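Local coordinates for beta-glucoside phosphorylase BglX (Unidentified, PDB 5VQE), which probably transfers glucose from beta-glucosides to phosphate, acting as a glycoside hydrolase family 3 phosphorylase rather than a simple hydrolase, at residues N92-G97 / N161-G166. Sequence-based numbering, arbitrary orientation.
With G2F (2-deoxy-2-fluoro-alpha-D-glucopyranose), chain B.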
ATOM      1  N   ASN A  92       3.059   0.156  -7.220  1.00 10.44           N
ATOM      2  CA  ASN A  92       2.634   0.231  -5.820  1.00 10.25           C
ATOM      3  C   ASN A  92       3.817   0.678  -4.954  1.00 11.96           C
ATOM      4  O   ASN A  92       4.351  -0.075  -4.137  1.00 13.57           O
ATOM      5  CB  ASN A  92       2.112  -1.118  -5.323  1.00 12.49           C
ATOM      6  CG  ASN A  92       0.756  -1.490  -5.894  1.00 13.27           C
ATOM      7  OD1 ASN A  92       0.566  -2.587  -6.453  1.00 13.68           O
ATOM      8  ND2 ASN A  92      -0.203  -0.612  -5.715  1.00  7.39           N
ATOM      9  N   LEU A  93       4.214   1.941  -5.124  1.00 10.89           N
ATOM     10  CA  LEU A  93       5.347   2.492  -4.374  1.00 12.49           C
ATOM     11  C   LEU A  93       4.838   2.994  -3.024  1.00 12.36           C
ATOM     12  O   LEU A  93       4.633   4.185  -2.796  1.00 13.24           O
ATOM     13  CB  LEU A  93       6.034   3.587  -5.172  1.00 11.35           C
ATOM     14  CG  LEU A  93       6.698   3.116  -6.462  1.00 10.43           C
ATOM     15  CD1 LEU A  93       6.714   4.243  -7.480  1.00 10.83           C
ATOM     16  CD2 LEU A  93       8.114   2.606  -6.188  1.00 15.37           C
ATOM     17  N   GLU A  94       4.663   2.047  -2.104  1.00 10.85           N
ATOM     18  CA  GLU A  94       3.988   2.276  -0.834  1.00 12.98           C
ATOM     19  C   GLU A  94       4.932   2.741   0.271  1.00 12.05           C
ATOM     20  O   GLU A  94       4.539   3.558   1.108  1.00 12.19           O
ATOM     21  CB  GLU A  94       3.290   0.980  -0.410  1.00 15.90           C
ATOM     22  CG  GLU A  94       2.467   1.055   0.850  1.00 13.01           C
ATOM     23  CD  GLU A  94       1.926  -0.310   1.232  1.00 22.25           C
ATOM     24  OE1 GLU A  94       2.590  -1.019   2.024  1.00 17.91           O
ATOM     25  OE2 GLU A  94       0.857  -0.688   0.705  1.00 17.61           O
ATOM     26  N   ARG A  95       6.171   2.240   0.285  1.00 11.17           N
ATOM     27  CA  ARG A  95       7.080   2.407   1.414  1.00 11.76           C
ATOM     28  C   ARG A  95       8.424   2.988   0.995  1.00 12.58           C
ATOM     29  O   ARG A  95       9.397   2.914   1.765  1.00 12.89           O
ATOM     30  CB  ARG A  95       7.289   1.066   2.116  1.00 11.22           C
ATOM     31  CG  ARG A  95       5.977   0.398   2.434  1.00 14.38           C
ATOM     32  CD  ARG A  95       6.133  -0.779   3.353  1.00 16.86           C
ATOM     33  NE  ARG A  95       4.833  -1.385   3.598  1.00 15.65           N
ATOM     34  CZ  ARG A  95       4.570  -2.248   4.572  1.00 20.18           C
ATOM     35  NH1 ARG A  95       5.527  -2.634   5.417  1.00 15.90           N
ATOM     36  NH2 ARG A  95       3.337  -2.723   4.692  1.00 16.38           N
ATOM     37  N   GLY A  96       8.489   3.577  -0.195  1.00 13.70           N
ATOM     38  CA  GLY A  96       9.723   4.056  -0.785  1.00 15.20           C
ATOM     39  C   GLY A  96       9.937   3.338  -2.099  1.00 14.40           C
ATOM     40  O   GLY A  96       8.980   2.824  -2.677  1.00 13.65           O
ATOM     41  N   GLY A  97      11.175   3.275  -2.583  1.00 13.31           N
ATOM     42  CA  GLY A  97      11.444   2.493  -3.780  1.00 16.02           C
ATOM     43  C   GLY A  97      11.131   1.020  -3.609  1.00 15.67           C
ATOM     44  O   GLY A  97      10.766   0.344  -4.571  1.00 19.53           O
ATOM     45  N   ASN A 161      -3.981  -1.852   8.515  1.00 13.04           N
ATOM     46  CA  ASN A 161      -2.872  -2.063   9.462  1.00 13.43           C
ATOM     47  C   ASN A 161      -1.749  -1.087   9.118  1.00 14.36           C
ATOM     48  O   ASN A 161      -2.019   0.112   8.930  1.00 14.95           O
ATOM     49  CB  ASN A 161      -2.495  -3.539   9.413  1.00 13.65           C
ATOM     50  CG  ASN A 161      -1.731  -3.985  10.639  1.00 20.46           C
ATOM     51  OD1 ASN A 161      -0.499  -4.117  10.617  1.00 16.68           O
ATOM     52  ND2 ASN A 161      -2.459  -4.221  11.726  1.00 15.53           N
ATOM     53  N   VAL A 162      -0.499  -1.539   8.994  1.00 14.46           N
ATOM     54  CA  VAL A 162       0.614  -0.619   8.795  1.00 14.84           C
ATOM     55  C   VAL A 162       0.607   0.050   7.432  1.00 12.93           C
ATOM     56  O   VAL A 162       1.414   0.951   7.208  1.00 13.32           O
ATOM     57  CB  VAL A 162       1.975  -1.322   8.987  1.00 13.45           C
ATOM     58  CG1 VAL A 162       2.126  -1.803  10.418  1.00 18.48           C
ATOM     59  CG2 VAL A 162       2.161  -2.464   8.003  1.00 15.25           C
ATOM     60  N   ARG A 163      -0.265  -0.363   6.509  1.00 12.33           N
ATOM     61  CA  ARG A 163      -0.364   0.331   5.230  1.00 11.33           C
ATOM     62  C   ARG A 163      -1.052   1.682   5.360  1.00 11.93           C
ATOM     63  O   ARG A 163      -1.009   2.476   4.409  1.00 11.36           O
ATOM     64  CB  ARG A 163      -1.114  -0.531   4.210  1.00 12.35           C
ATOM     65  CG  ARG A 163      -0.405  -1.837   3.846  1.00 15.45           C
ATOM     66  CD  ARG A 163      -1.283  -2.688   2.944  1.00 14.12           C
ATOM     67  NE  ARG A 163      -1.302  -2.218   1.563  1.00 16.34           N
ATOM     68  CZ  ARG A 163      -2.277  -2.477   0.697  1.00 18.30           C
ATOM     69  NH1 ARG A 163      -3.333  -3.197   1.070  1.00 17.19           N
ATOM     70  NH2 ARG A 163      -2.207  -2.006  -0.538  1.00 16.76           N
ATOM     71  N   THR A 164      -1.681   1.955   6.497  1.00 10.08           N
ATOM     72  CA  THR A 164      -2.369   3.210   6.748  1.00 11.16           C
ATOM     73  C   THR A 164      -1.504   4.130   7.599  1.00 12.64           C
ATOM     74  O   THR A 164      -0.499   3.726   8.190  1.00 12.28           O
ATOM     75  CB  THR A 164      -3.707   2.984   7.468  1.00 12.58           C
ATOM     76  OG1 THR A 164      -3.467   2.699   8.852  1.00 14.40           O
ATOM     77  CG2 THR A 164      -4.502   1.846   6.849  1.00 12.63           C
ATOM     78  N   TYR A 165      -1.926   5.391   7.666  1.00 11.35           N
ATOM     79  CA  TYR A 165      -1.382   6.359   8.602  1.00 10.39           C
ATOM     80  C   TYR A 165      -2.093   6.308   9.951  1.00 16.21           C
ATOM     81  O   TYR A 165      -2.072   7.290  10.703  1.00 13.51           O
ATOM     82  CB  TYR A 165      -1.457   7.772   8.008  1.00 10.58           C
ATOM     83  CG  TYR A 165      -0.625   7.935   6.762  1.00 13.27           C
ATOM     84  CD1 TYR A 165       0.757   7.800   6.804  1.00 11.67           C
ATOM     85  CD2 TYR A 165      -1.217   8.211   5.537  1.00 13.28           C
ATOM     86  CE1 TYR A 165       1.524   7.933   5.663  1.00 12.91           C
ATOM     87  CE2 TYR A 165      -0.451   8.350   4.390  1.00 14.94           C
ATOM     88  CZ  TYR A 165       0.914   8.205   4.462  1.00 14.78           C
ATOM     89  OH  TYR A 165       1.672   8.333   3.325  1.00 16.74           O
ATOM     90  N   GLY A 166      -2.713   5.179  10.273  1.00 13.63           N
ATOM     91  CA  GLY A 166      -3.317   4.988  11.573  1.00 15.33           C
ATOM     92  C   GLY A 166      -4.812   5.209  11.569  1.00 16.27           C
ATOM     93  O   GLY A 166      -5.470   5.043  10.539  1.00 13.73           O
TER
HETATM   94  C1  G2F B 601      -5.711  -3.768  -5.636  1.00 13.43           C
HETATM   95  C2  G2F B 601      -5.178  -3.307  -4.241  1.00 16.96           C
HETATM   96  C3  G2F B 601      -4.489  -1.922  -4.425  1.00 11.41           C
HETATM   97  C4  G2F B 601      -3.392  -2.055  -5.526  1.00 13.57           C
HETATM   98  C5  G2F B 601      -4.080  -2.558  -6.842  1.00 12.95           C
HETATM   99  C6  G2F B 601      -3.010  -2.786  -7.982  1.00 13.96           C
HETATM  100  O3  G2F B 601      -3.810  -1.624  -3.233  1.00 11.73           O
HETATM  101  O4  G2F B 601      -2.905  -0.767  -5.790  1.00  9.24           O
HETATM  102  O5  G2F B 601      -4.671  -3.820  -6.581  1.00 12.31           O
HETATM  103  O6  G2F B 601      -1.994  -3.607  -7.478  1.00 14.50           O
HETATM  104  F2  G2F B 601      -6.206  -3.171  -3.374  1.00 13.36           F
HETATM  105  O   HOH W   1       0.080  -0.425  -1.841  1.00 13.22           O
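E94 OE2 is gripped twice: R163 NE donates to it over 2.8 Å in an almost perfectly straight salt-bridge bond (179°), and a water donates a hydrogen bond to OE2 over 2.7 Å. The oxygen lies in the R163 guanidinium plane, but NE meets it on the syn side, tilted out of the carboxylate plane, and the two flat groups are turned 38° apart. E94 reaches across with CG anti to its backbone N and an extended chain. R163 bends at chi3 (77°), which turns its guanidinium away from the line of the chain, while its CG rests against both carboxylate oxygens. The other oxygen, OE1, uses its anti lone pair for R95 NE, 2.8 Å away and in the guanidinium plane; R95 NH2 adds a weak bond to the same OE1. R95 NH2 also touches V162 CG2 at 3.5 Å, and Y109 holds R95 NH1. Both segments lie in loops of the TIM-barrel-type domain, the second with a 3-10 turn at 162-163, after the parallel strands 88-91 and 143-144. R163 NH2 shares the water with E94 and donates to O3 of the fluoroglucose (3.2 Å); K193 and H194 also hydrogen-bond the sugar. Two arginines around one buried carboxylate should favour its charged form; through the NE bond and shared water, second-shell E94, with I159 O on NH1, probably fixes how sugar-binding R163 is turned.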